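Local atomic coordinates of putative exported protein (Bacteroides fragilis, PDB entry 4RAA), a protein that is of unknown function but folds as a six-bladed beta-propeller of the YWTD superfamily and is probably exported from the bacterial cell. Residues A[9-15]-A[218-224]; A[90-96]-A[132-138]; A[127-133]-A[144-148]. All blocks are in the same frame, centred on the assembly; numbering follows the deposited sequence.

How the interactions relate
All three contacts belong to one six-bladed beta-propeller. Along the chain, interactions 2 and 3 are nested inside the long loop closed by interaction 1. Interaction 1 adds strand 10-13 to the edge of the blade that ends in strand 213-222, and its centre lies about 29 Å from that of interaction 2 and about 30 Å from that of interaction 3. Interactions 2 and 3 are neighbours, with centres about 12 Å apart. They share Ser132 and Cys133, and Cys134 CB packs on Trp144 CE3. Strands 134-136 and 142-145 are adjacent in one blade. Interaction 2 sets that blade against the preceding one; interaction 3 fastens the loop between strands 121-126 and 134-136 to it, so the two contacts join successive blades.

Interaction 1: residues A[9-15]-A[218-224]; sequences TIISFKE and HSFSFEG
Ser219 O accepts the backbone N of Ile11 at 2.8 Å, the shortest bond between 9-15 and 218-224. It belongs to a parallel strand pair in a beta-propeller blade. Strand 10-13, from the start of the modelled chain, is laid along strand 213-222 and becomes an edge strand of that blade's sheet. The pairing continues with Phe13 N to Ser221 O and Glu223 N to Phe13 O, both 2.9 Å. The bond from Ser221 N to Ile11 O is weak.

Side chains divide between the two faces of the sheet. Ile11, Phe13, Phe220 and Phe222 share the buried one. The rings of Phe13 and Phe222 point the same way and are nearly parallel, with planes at 13°. They are slid apart, with centroids 4.9 Å from each other, so they barely overlap. Phe220 CD1 comes in at the edge of the Phe13 ring, near its plane, 3.8 Å from Phe13 CE2. The same CD1 lies beside Ile11 CB, while Ile11 CD1 reaches on toward Phe220 CE1 and His218 ND1. Strands 265-272 and 287-292 pack on this layer. His218 turns its other nitrogen, NE2, to Glu261.

The opposite face carries Ile10, Ser12, Ser219 and Ser221. Ile10 has CG1 anti to its own N (chi1 -157°), which lays CD1 against Ser219 OG. Ser12 OG and Ser221 OG make only a weak bond.

Past the strands, Glu223 reaches over to the first segment. Its extended chain starts with CG anti to N (chi1 -177°) and carries the carboxylate to the Lys14-Glu15 link. Lys14 NZ forms a long salt bridge with OE2, at 3.9 Å. On the other oxygen, the anti lone pair of OE1 receives Glu15 N at 2.9 Å in a nearly straight bond.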
loop_
_atom_site.group_PDB
_atom_site.type_symbol
_atom_site.label_atom_id
_atom_site.label_comp_id
_atom_site.label_asym_id
_atom_site.label_seq_id
_atom_site.Cartn_x
_atom_site.Cartn_y
_atom_site.Cartn_z
ATOM N N THR A 9 -1.150 38.439 -14.459
ATOM C CA THR A 9 -2.594 38.823 -14.557
ATOM C C THR A 9 -3.280 38.080 -15.759
ATOM O O THR A 9 -3.036 36.867 -15.958
ATOM C CB THR A 9 -2.765 40.379 -14.558
ATOM O OG1 THR A 9 -1.833 40.969 -13.654
ATOM C CG2 THR A 9 -4.205 40.808 -14.145
ATOM N N ILE A 10 -4.078 38.797 -16.564
ATOM C CA ILE A 10 -4.915 38.208 -17.605
ATOM C C ILE A 10 -4.122 37.824 -18.856
ATOM O O ILE A 10 -3.073 38.405 -19.127
ATOM C CB ILE A 10 -6.090 39.189 -17.975
ATOM C CG1 ILE A 10 -7.295 38.466 -18.616
ATOM C CG2 ILE A 10 -5.627 40.365 -18.852
ATOM C CD1 ILE A 10 -8.080 37.565 -17.676
ATOM N N ILE A 11 -4.624 36.810 -19.568
ATOM C CA ILE A 11 -4.120 36.386 -20.875
ATOM C C ILE A 11 -5.366 36.449 -21.761
ATOM O O ILE A 11 -6.173 35.521 -21.764
ATOM C CB ILE A 11 -3.482 34.985 -20.824
ATOM C CG1 ILE A 11 -2.229 35.030 -19.945
ATOM C CG2 ILE A 11 -3.117 34.489 -22.230
ATOM C CD1 ILE A 11 -1.551 33.692 -19.729
ATOM N N SER A 12 -5.526 37.564 -22.472
ATOM C CA SER A 12 -6.697 37.807 -23.314
ATOM C C SER A 12 -6.474 37.228 -24.684
ATOM O O SER A 12 -5.472 37.542 -25.309
ATOM C CB SER A 12 -6.959 39.308 -23.460
ATOM O OG SER A 12 -7.133 39.914 -22.194
ATOM N N PHE A 13 -7.409 36.394 -25.138
ATOM C CA PHE A 13 -7.387 35.799 -26.469
ATOM C C PHE A 13 -8.479 36.449 -27.321
ATOM O O PHE A 13 -9.649 36.395 -26.957
ATOM C CB PHE A 13 -7.649 34.301 -26.391
ATOM C CG PHE A 13 -6.550 33.527 -25.740
ATOM C CD1 PHE A 13 -5.389 33.229 -26.446
ATOM C CD2 PHE A 13 -6.666 33.079 -24.432
ATOM C CE1 PHE A 13 -4.354 32.513 -25.856
ATOM C CE2 PHE A 13 -5.639 32.353 -23.842
ATOM C CZ PHE A 13 -4.480 32.072 -24.552
ATOM N N LYS A 14 -8.104 37.063 -28.440
ATOM C CA LYS A 14 -9.082 37.666 -29.362
ATOM C C LYS A 14 -9.513 36.504 -30.260
ATOM O O LYS A 14 -8.779 35.516 -30.356
ATOM C CB LYS A 14 -8.483 38.858 -30.126
ATOM C CG LYS A 14 -7.784 39.856 -29.200
ATOM C CD LYS A 14 -7.459 41.202 -29.833
ATOM C CE LYS A 14 -8.533 42.260 -29.592
ATOM N NZ LYS A 14 -9.860 41.913 -30.166
ATOM N N GLU A 15 -10.701 36.589 -30.872
ATOM C CA GLU A 15 -11.242 35.475 -31.691
ATOM C C GLU A 15 -10.316 35.085 -32.818
ATOM O O GLU A 15 -9.799 33.982 -32.825
ATOM C CB GLU A 15 -12.631 35.771 -32.286
ATOM C CG GLU A 15 -13.780 35.767 -31.287
ATOM C CD GLU A 15 -15.154 35.882 -31.939
ATOM O OE1 GLU A 15 -15.387 35.246 -32.992
ATOM O OE2 GLU A 15 -16.020 36.590 -31.375
ATOM N N HIS A 218 -1.999 32.128 -13.697
ATOM C CA HIS A 218 -2.510 32.672 -14.975
ATOM C C HIS A 218 -4.030 32.693 -14.940
ATOM O O HIS A 218 -4.628 31.817 -14.331
ATOM C CB HIS A 218 -2.104 31.812 -16.196
ATOM C CG HIS A 218 -0.649 31.454 -16.255
ATOM N ND1 HIS A 218 0.308 32.292 -16.783
ATOM C CD2 HIS A 218 0.009 30.340 -15.857
ATOM C CE1 HIS A 218 1.493 31.714 -16.702
ATOM N NE2 HIS A 218 1.338 30.527 -16.145
ATOM N N SER A 219 -4.639 33.700 -15.563
ATOM C CA SER A 219 -6.099 33.747 -15.753
ATOM C C SER A 219 -6.376 34.046 -17.237
ATOM O O SER A 219 -5.609 34.769 -17.883
ATOM C CB SER A 219 -6.792 34.739 -14.817
ATOM O OG SER A 219 -6.411 36.072 -15.086
ATOM N N PHE A 220 -7.449 33.469 -17.771
ATOM C CA PHE A 220 -7.793 33.621 -19.184
ATOM C C PHE A 220 -9.144 34.281 -19.410
ATOM O O PHE A 220 -10.028 34.260 -18.559
ATOM C CB PHE A 220 -7.812 32.261 -19.877
ATOM C CG PHE A 220 -6.615 31.409 -19.576
ATOM C CD1 PHE A 220 -5.384 31.699 -20.158
ATOM C CD2 PHE A 220 -6.712 30.309 -18.710
ATOM C CE1 PHE A 220 -4.261 30.918 -19.889
ATOM C CE2 PHE A 220 -5.591 29.523 -18.431
ATOM C CZ PHE A 220 -4.360 29.832 -19.027
ATOM N N SER A 221 -9.256 34.901 -20.574
ATOM C CA SER A 221 -10.495 35.477 -21.076
ATOM C C SER A 221 -10.415 35.294 -22.593
ATOM O O SER A 221 -9.329 35.426 -23.177
ATOM C CB SER A 221 -10.649 36.952 -20.694
ATOM O OG SER A 221 -9.641 37.738 -21.298
ATOM N N PHE A 222 -11.544 34.947 -23.203
ATOM C CA PHE A 222 -11.642 34.731 -24.642
ATOM C C PHE A 222 -12.715 35.666 -25.156
ATOM O O PHE A 222 -13.733 35.840 -24.498
ATOM C CB PHE A 222 -11.997 33.269 -24.921
ATOM C CG PHE A 222 -10.972 32.289 -24.407
ATOM C CD1 PHE A 222 -10.995 31.866 -23.065
ATOM C CD2 PHE A 222 -9.976 31.788 -25.248
ATOM C CE1 PHE A 222 -10.044 30.963 -22.574
ATOM C CE2 PHE A 222 -9.030 30.882 -24.768
ATOM C CZ PHE A 222 -9.055 30.476 -23.425
ATOM N N GLU A 223 -12.477 36.285 -26.311
ATOM C CA GLU A 223 -13.439 37.220 -26.903
ATOM C C GLU A 223 -14.705 36.451 -27.311
ATOM O O GLU A 223 -14.619 35.350 -27.872
ATOM C CB GLU A 223 -12.824 37.959 -28.114
ATOM C CG GLU A 223 -13.723 39.023 -28.764
ATOM C CD GLU A 223 -13.180 39.611 -30.065
ATOM O OE1 GLU A 223 -12.418 38.936 -30.792
ATOM O OE2 GLU A 223 -13.553 40.762 -30.381
ATOM N N GLY A 224 -15.865 37.023 -26.980
ATOM C CA GLY A 224 -17.173 36.459 -27.340
ATOM C C GLY A 224 -17.591 35.144 -26.701
ATOM O O GLY A 224 -18.504 34.491 -27.192
#

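Interaction 2: residues A[90-96]-A[132-138]; sequences SSFFVDN and SCCLQLE
Strands 90-94 and 134-136 run parallel, 8° apart, with axes 6.6 Å from each other at closest approach. No backbone hydrogen bond joins them. They are the first strands of two successive propeller blades, set side by side as inner strands are in this fold. Side chains and a water make the contact instead.

Phe93 contributes most from the first strand. Its CG stands between the backbone N and carbonyl carbon (chi1 68°), and the ring extends to strand 134-136. CE1 meets Cys134 SG at 3.7 Å, an oblique sulfur-aromatic contact, and CB rests on Leu135 CD2 at 3.9 Å. Tyr100 and Ala102, in the next strand of the first blade, also pack on Phe93.

Water 1 bridges the blades: it donates to Ser91 OG at 2.9 Å and accepts Cys134 N at 3.0 Å. Ser91 OG is also bonded to Gln187.

At the end of the strands, the extended Gln136 side chain crosses to Asn96. Its NE2 is held by Gly140 O, which helps fix the amide. Asn96 ND2 donates to Leu137 O from above the carbonyl plane. Gln136 OE1 takes Asn96 N head-on at 2.7 Å, with an N-H...O angle of 179°.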
loop_
_atom_site.group_PDB
_atom_site.type_symbol
_atom_site.label_atom_id
_atom_site.label_comp_id
_atom_site.label_asym_id
_atom_site.label_seq_id
_atom_site.Cartn_x
_atom_site.Cartn_y
_atom_site.Cartn_z
ATOM N N SER A 90 -5.454 5.794 -16.099
ATOM C CA SER A 90 -5.831 7.186 -16.321
ATOM C C SER A 90 -4.619 8.114 -16.298
ATOM O O SER A 90 -4.634 9.144 -16.956
ATOM C CB SER A 90 -6.810 7.635 -15.243
ATOM O OG SER A 90 -6.263 7.382 -13.966
ATOM N N SER A 91 -3.587 7.768 -15.531
ATOM C CA SER A 91 -2.398 8.612 -15.393
ATOM C C SER A 91 -1.223 7.877 -14.730
ATOM O O SER A 91 -1.348 6.733 -14.299
ATOM C CB SER A 91 -2.744 9.846 -14.535
ATOM O OG SER A 91 -1.662 10.744 -14.474
ATOM N N PHE A 92 -0.079 8.554 -14.683
ATOM C CA PHE A 92 1.111 8.073 -13.971
ATOM C C PHE A 92 2.040 9.251 -13.629
ATOM O O PHE A 92 1.813 10.374 -14.063
ATOM C CB PHE A 92 1.852 6.990 -14.779
ATOM C CG PHE A 92 2.470 7.497 -16.057
ATOM C CD1 PHE A 92 1.720 7.588 -17.226
ATOM C CD2 PHE A 92 3.810 7.905 -16.091
ATOM C CE1 PHE A 92 2.288 8.071 -18.403
ATOM C CE2 PHE A 92 4.378 8.394 -17.265
ATOM C CZ PHE A 92 3.617 8.472 -18.426
ATOM N N PHE A 93 3.069 8.991 -12.836
ATOM C CA PHE A 93 4.075 10.017 -12.512
ATOM C C PHE A 93 5.377 9.365 -12.097
ATOM O O PHE A 93 5.398 8.180 -11.763
ATOM C CB PHE A 93 3.578 11.035 -11.456
ATOM C CG PHE A 93 3.387 10.463 -10.068
ATOM C CD1 PHE A 93 2.188 9.834 -9.707
ATOM C CD2 PHE A 93 4.399 10.586 -9.097
ATOM C CE1 PHE A 93 2.010 9.323 -8.419
ATOM C CE2 PHE A 93 4.223 10.070 -7.815
ATOM C CZ PHE A 93 3.034 9.435 -7.476
ATOM N N VAL A 94 6.450 10.144 -12.165
ATOM C CA VAL A 94 7.793 9.711 -11.788
ATOM C C VAL A 94 8.080 10.480 -10.509
ATOM O O VAL A 94 7.823 11.687 -10.471
ATOM C CB VAL A 94 8.812 10.072 -12.898
ATOM C CG1 VAL A 94 10.239 9.683 -12.500
ATOM C CG2 VAL A 94 8.406 9.418 -14.220
ATOM N N ASP A 95 8.606 9.820 -9.469
ATOM C CA ASP A 95 8.899 10.540 -8.227
ATOM C C ASP A 95 10.066 11.510 -8.461
ATOM O O ASP A 95 10.838 11.348 -9.416
ATOM C CB ASP A 95 9.096 9.616 -6.999
ATOM C CG ASP A 95 10.443 8.910 -6.961
ATOM O OD1 ASP A 95 10.742 8.162 -7.924
ATOM O OD2 ASP A 95 11.174 9.064 -5.942
ATOM N N ASN A 96 10.164 12.517 -7.597
ATOM C CA ASN A 96 11.198 13.556 -7.700
ATOM C C ASN A 96 12.634 12.999 -7.723
ATOM O O ASN A 96 13.474 13.529 -8.439
ATOM C CB ASN A 96 11.044 14.599 -6.575
ATOM C CG ASN A 96 9.700 15.337 -6.610
ATOM O OD1 ASN A 96 8.987 15.354 -7.624
ATOM N ND2 ASN A 96 9.349 15.948 -5.482
ATOM N N SER A 132 -8.285 10.054 -10.397
ATOM C CA SER A 132 -7.717 9.627 -11.705
ATOM C C SER A 132 -6.272 10.062 -11.997
ATOM O O SER A 132 -5.594 9.444 -12.811
ATOM C CB SER A 132 -8.599 10.150 -12.853
ATOM O OG SER A 132 -8.556 11.566 -12.962
ATOM N N CYS A 133 -5.791 11.083 -11.308
ATOM C CA CYS A 133 -4.523 11.703 -11.644
ATOM C C CYS A 133 -3.833 12.252 -10.389
ATOM O O CYS A 133 -4.517 12.762 -9.498
ATOM C CB CYS A 133 -4.870 12.760 -12.702
ATOM S SG CYS A 133 -4.070 14.345 -12.583
ATOM N N CYS A 134 -2.496 12.112 -10.333
ATOM C CA CYS A 134 -1.665 12.517 -9.185
ATOM C C CYS A 134 -0.272 13.022 -9.585
ATOM O O CYS A 134 0.233 12.662 -10.643
ATOM C CB CYS A 134 -1.506 11.320 -8.225
ATOM S SG CYS A 134 -0.418 11.533 -6.782
ATOM N N LEU A 135 0.334 13.844 -8.723
ATOM C CA LEU A 135 1.704 14.372 -8.912
ATOM C C LEU A 135 2.395 14.686 -7.584
ATOM O O LEU A 135 1.747 15.168 -6.641
ATOM C CB LEU A 135 1.709 15.629 -9.792
ATOM C CG LEU A 135 1.854 15.479 -11.310
ATOM C CD1 LEU A 135 1.646 16.845 -11.944
ATOM C CD2 LEU A 135 3.217 14.900 -11.710
ATOM N N GLN A 136 3.706 14.436 -7.526
ATOM C CA GLN A 136 4.481 14.684 -6.311
ATOM C C GLN A 136 4.889 16.151 -6.260
ATOM O O GLN A 136 5.509 16.648 -7.196
ATOM C CB GLN A 136 5.726 13.786 -6.236
ATOM C CG GLN A 136 6.381 13.814 -4.858
ATOM C CD GLN A 136 7.522 12.827 -4.678
ATOM O OE1 GLN A 136 8.349 12.640 -5.563
ATOM N NE2 GLN A 136 7.588 12.219 -3.511
ATOM N N LEU A 137 4.529 16.833 -5.173
ATOM C CA LEU A 137 4.924 18.233 -4.924
ATOM C C LEU A 137 6.399 18.228 -4.520
ATOM O O LEU A 137 6.856 17.242 -3.941
ATOM C CB LEU A 137 4.094 18.843 -3.791
ATOM C CG LEU A 137 2.578 18.903 -4.017
ATOM C CD1 LEU A 137 1.861 19.257 -2.717
ATOM C CD2 LEU A 137 2.213 19.862 -5.146
ATOM N N GLU A 138 7.119 19.326 -4.779
ATOM C CA GLU A 138 8.573 19.404 -4.493
ATOM C C GLU A 138 8.943 18.988 -3.057
ATOM O O GLU A 138 9.971 18.332 -2.852
ATOM C CB GLU A 138 9.158 20.794 -4.782
ATOM C CG GLU A 138 10.687 20.770 -4.938
ATOM C CD GLU A 138 11.389 22.099 -4.672
ATOM O OE1 GLU A 138 10.730 23.155 -4.500
ATOM O OE2 GLU A 138 12.640 22.073 -4.621
HETATM O O HOH W 1 -0.723 10.190 -11.776
#

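Interaction 3: residues A[127-133]-A[144-148]; sequences LPFSTSC and WNSRE
Phe129 points its ring edge at the face of Trp144 in a T-shaped stack. The planes stand at 75°, and the centroids of the Phe129 ring and the Trp144 five-membered ring are 5.3 Å apart. Residues 127-133 form the connection between two propeller blades, and 144-148 contain the end of the second strand (142-145) of the later blade and the loop after it.

Phe129 CZ sits over the same indole face as Pro128 CD, each offset toward the rim. Pro128 lies above the six-membered part, 4.0 Å from CH2. In return, Trp144 CB meets the edge of the Phe129 ring in its plane. Leu127 CD2 and Thr131 CG2 reach the benzo side obliquely, at CZ3 and CE3. The indole is held further by a bond from NE1 to Thr162 OG1. Pro128 also touches Arg126 of the second subunit.

Next to this apolar cluster, Asn145 turns its amide to the loop. CG lies between N and the carbonyl carbon (chi1 77°), which brings OD1 up to the loop backbone. Ser132 N approaches OD1 in the carbonyl plane, on a lone pair, at 3.0 Å. Cys133 N approaches the same oxygen from above that plane, at 3.1 Å. The Asn145 backbone N completes the link by donating to Cys133 O. Thr131 OG1 lies close to both oxygens of Asn145, 2.7 Å from O, and has one proton for the two.

Farther along, Ser130 and Arg147 are doubly joined. Arg147 N donates to Ser130 O, and Ser130 OG donates to Arg147 O at 3.0 Å; both donors lie above the carbonyl planes. Glu148 reaches back beside Ser130, with CG on Ser130 CB. Its OE1 is bonded to Ser152 OG, while OE2 takes Ser130 N in a straight but weak bond of 3.4 Å.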
loop_
_atom_site.group_PDB
_atom_site.type_symbol
_atom_site.label_atom_id
_atom_site.label_comp_id
_atom_site.label_asym_id
_atom_site.label_seq_id
_atom_site.Cartn_x
_atom_site.Cartn_y
_atom_site.Cartn_z
ATOM N N LEU A 127 -6.055 2.698 -4.117
ATOM C CA LEU A 127 -6.290 4.124 -4.193
ATOM C C LEU A 127 -6.978 4.499 -2.902
ATOM O O LEU A 127 -7.862 3.771 -2.459
ATOM C CB LEU A 127 -7.233 4.507 -5.333
ATOM C CG LEU A 127 -6.841 4.341 -6.798
ATOM C CD1 LEU A 127 -8.040 4.731 -7.649
ATOM C CD2 LEU A 127 -5.618 5.170 -7.182
ATOM N N PRO A 128 -6.569 5.620 -2.290
ATOM C CA PRO A 128 -7.193 6.037 -1.035
ATOM C C PRO A 128 -8.658 6.525 -1.154
ATOM O O PRO A 128 -9.390 6.527 -0.153
ATOM C CB PRO A 128 -6.277 7.172 -0.571
ATOM C CG PRO A 128 -5.724 7.743 -1.837
ATOM C CD PRO A 128 -5.573 6.599 -2.770
ATOM N N PHE A 129 -9.056 6.930 -2.362
ATOM C CA PHE A 129 -10.389 7.481 -2.654
ATOM C C PHE A 129 -10.599 7.540 -4.174
ATOM O O PHE A 129 -9.696 7.170 -4.925
ATOM C CB PHE A 129 -10.521 8.883 -2.008
ATOM C CG PHE A 129 -9.263 9.721 -2.089
ATOM C CD1 PHE A 129 -8.843 10.278 -3.301
ATOM C CD2 PHE A 129 -8.500 9.966 -0.943
ATOM C CE1 PHE A 129 -7.684 11.045 -3.379
ATOM C CE2 PHE A 129 -7.339 10.747 -1.008
ATOM C CZ PHE A 129 -6.928 11.276 -2.237
ATOM N N SER A 130 -11.765 8.004 -4.627
ATOM C CA SER A 130 -12.033 8.130 -6.074
ATOM C C SER A 130 -11.172 9.256 -6.672
ATOM O O SER A 130 -11.335 10.428 -6.318
ATOM C CB SER A 130 -13.507 8.391 -6.352
ATOM O OG SER A 130 -13.752 8.483 -7.749
ATOM N N THR A 131 -10.251 8.875 -7.554
ATOM C CA THR A 131 -9.293 9.798 -8.176
ATOM C C THR A 131 -8.730 9.197 -9.474
ATOM O O THR A 131 -8.732 7.978 -9.635
ATOM C CB THR A 131 -8.149 10.129 -7.189
ATOM O OG1 THR A 131 -7.259 11.071 -7.777
ATOM C CG2 THR A 131 -7.349 8.881 -6.783
ATOM N N SER A 132 -8.285 10.054 -10.397
ATOM C CA SER A 132 -7.717 9.627 -11.705
ATOM C C SER A 132 -6.272 10.062 -11.997
ATOM O O SER A 132 -5.594 9.444 -12.811
ATOM C CB SER A 132 -8.599 10.150 -12.853
ATOM O OG SER A 132 -8.556 11.566 -12.962
ATOM N N CYS A 133 -5.791 11.083 -11.308
ATOM C CA CYS A 133 -4.523 11.703 -11.644
ATOM C C CYS A 133 -3.833 12.252 -10.389
ATOM O O CYS A 133 -4.517 12.762 -9.498
ATOM C CB CYS A 133 -4.870 12.760 -12.702
ATOM S SG CYS A 133 -4.070 14.345 -12.583
ATOM N N TRP A 144 -3.457 14.982 -5.511
ATOM C CA TRP A 144 -4.427 14.142 -6.226
ATOM C C TRP A 144 -5.658 14.989 -6.545
ATOM O O TRP A 144 -5.932 15.970 -5.834
ATOM C CB TRP A 144 -4.943 13.010 -5.336
ATOM C CG TRP A 144 -3.956 12.123 -4.696
ATOM C CD1 TRP A 144 -3.197 12.394 -3.589
ATOM C CD2 TRP A 144 -3.704 10.766 -5.035
ATOM N NE1 TRP A 144 -2.448 11.297 -3.250
ATOM C CE2 TRP A 144 -2.740 10.281 -4.118
ATOM C CE3 TRP A 144 -4.185 9.909 -6.038
ATOM C CZ2 TRP A 144 -2.244 8.980 -4.173
ATOM C CZ3 TRP A 144 -3.692 8.612 -6.102
ATOM C CH2 TRP A 144 -2.725 8.155 -5.163
ATOM N N ASN A 145 -6.406 14.592 -7.578
ATOM C CA ASN A 145 -7.676 15.239 -7.897
ATOM C C ASN A 145 -8.768 14.436 -7.188
ATOM O O ASN A 145 -8.570 13.255 -6.909
ATOM C CB ASN A 145 -7.910 15.372 -9.421
ATOM C CG ASN A 145 -8.339 14.064 -10.102
ATOM O OD1 ASN A 145 -7.728 13.010 -9.919
ATOM N ND2 ASN A 145 -9.369 14.147 -10.924
ATOM N N SER A 146 -9.896 15.085 -6.885
ATOM C CA SER A 146 -11.056 14.452 -6.221
ATOM C C SER A 146 -12.214 14.204 -7.195
ATOM O O SER A 146 -12.894 15.152 -7.581
ATOM C CB SER A 146 -11.552 15.329 -5.057
ATOM O OG SER A 146 -12.843 14.928 -4.601
ATOM N N ARG A 147 -12.449 12.939 -7.555
ATOM C CA ARG A 147 -13.576 12.543 -8.429
ATOM C C ARG A 147 -14.785 12.028 -7.607
ATOM O O ARG A 147 -15.385 11.000 -7.950
ATOM C CB ARG A 147 -13.129 11.502 -9.473
ATOM C CG ARG A 147 -12.053 12.002 -10.418
ATOM C CD ARG A 147 -11.943 11.192 -11.707
ATOM N NE ARG A 147 -13.083 11.398 -12.627
ATOM C CZ ARG A 147 -14.160 10.609 -12.773
ATOM N NH1 ARG A 147 -14.315 9.482 -12.062
ATOM N NH2 ARG A 147 -15.109 10.948 -13.660
ATOM N N GLU A 148 -15.145 12.755 -6.541
ATOM C CA GLU A 148 -16.278 12.410 -5.676
ATOM C C GLU A 148 -17.332 13.522 -5.671
ATOM O O GLU A 148 -17.005 14.704 -5.793
ATOM C CB GLU A 148 -15.825 12.107 -4.239
ATOM C CG GLU A 148 -14.982 10.843 -4.112
ATOM C CD GLU A 148 -14.827 10.298 -2.691
ATOM O OE1 GLU A 148 -15.446 10.825 -1.735
ATOM O OE2 GLU A 148 -14.084 9.302 -2.535
#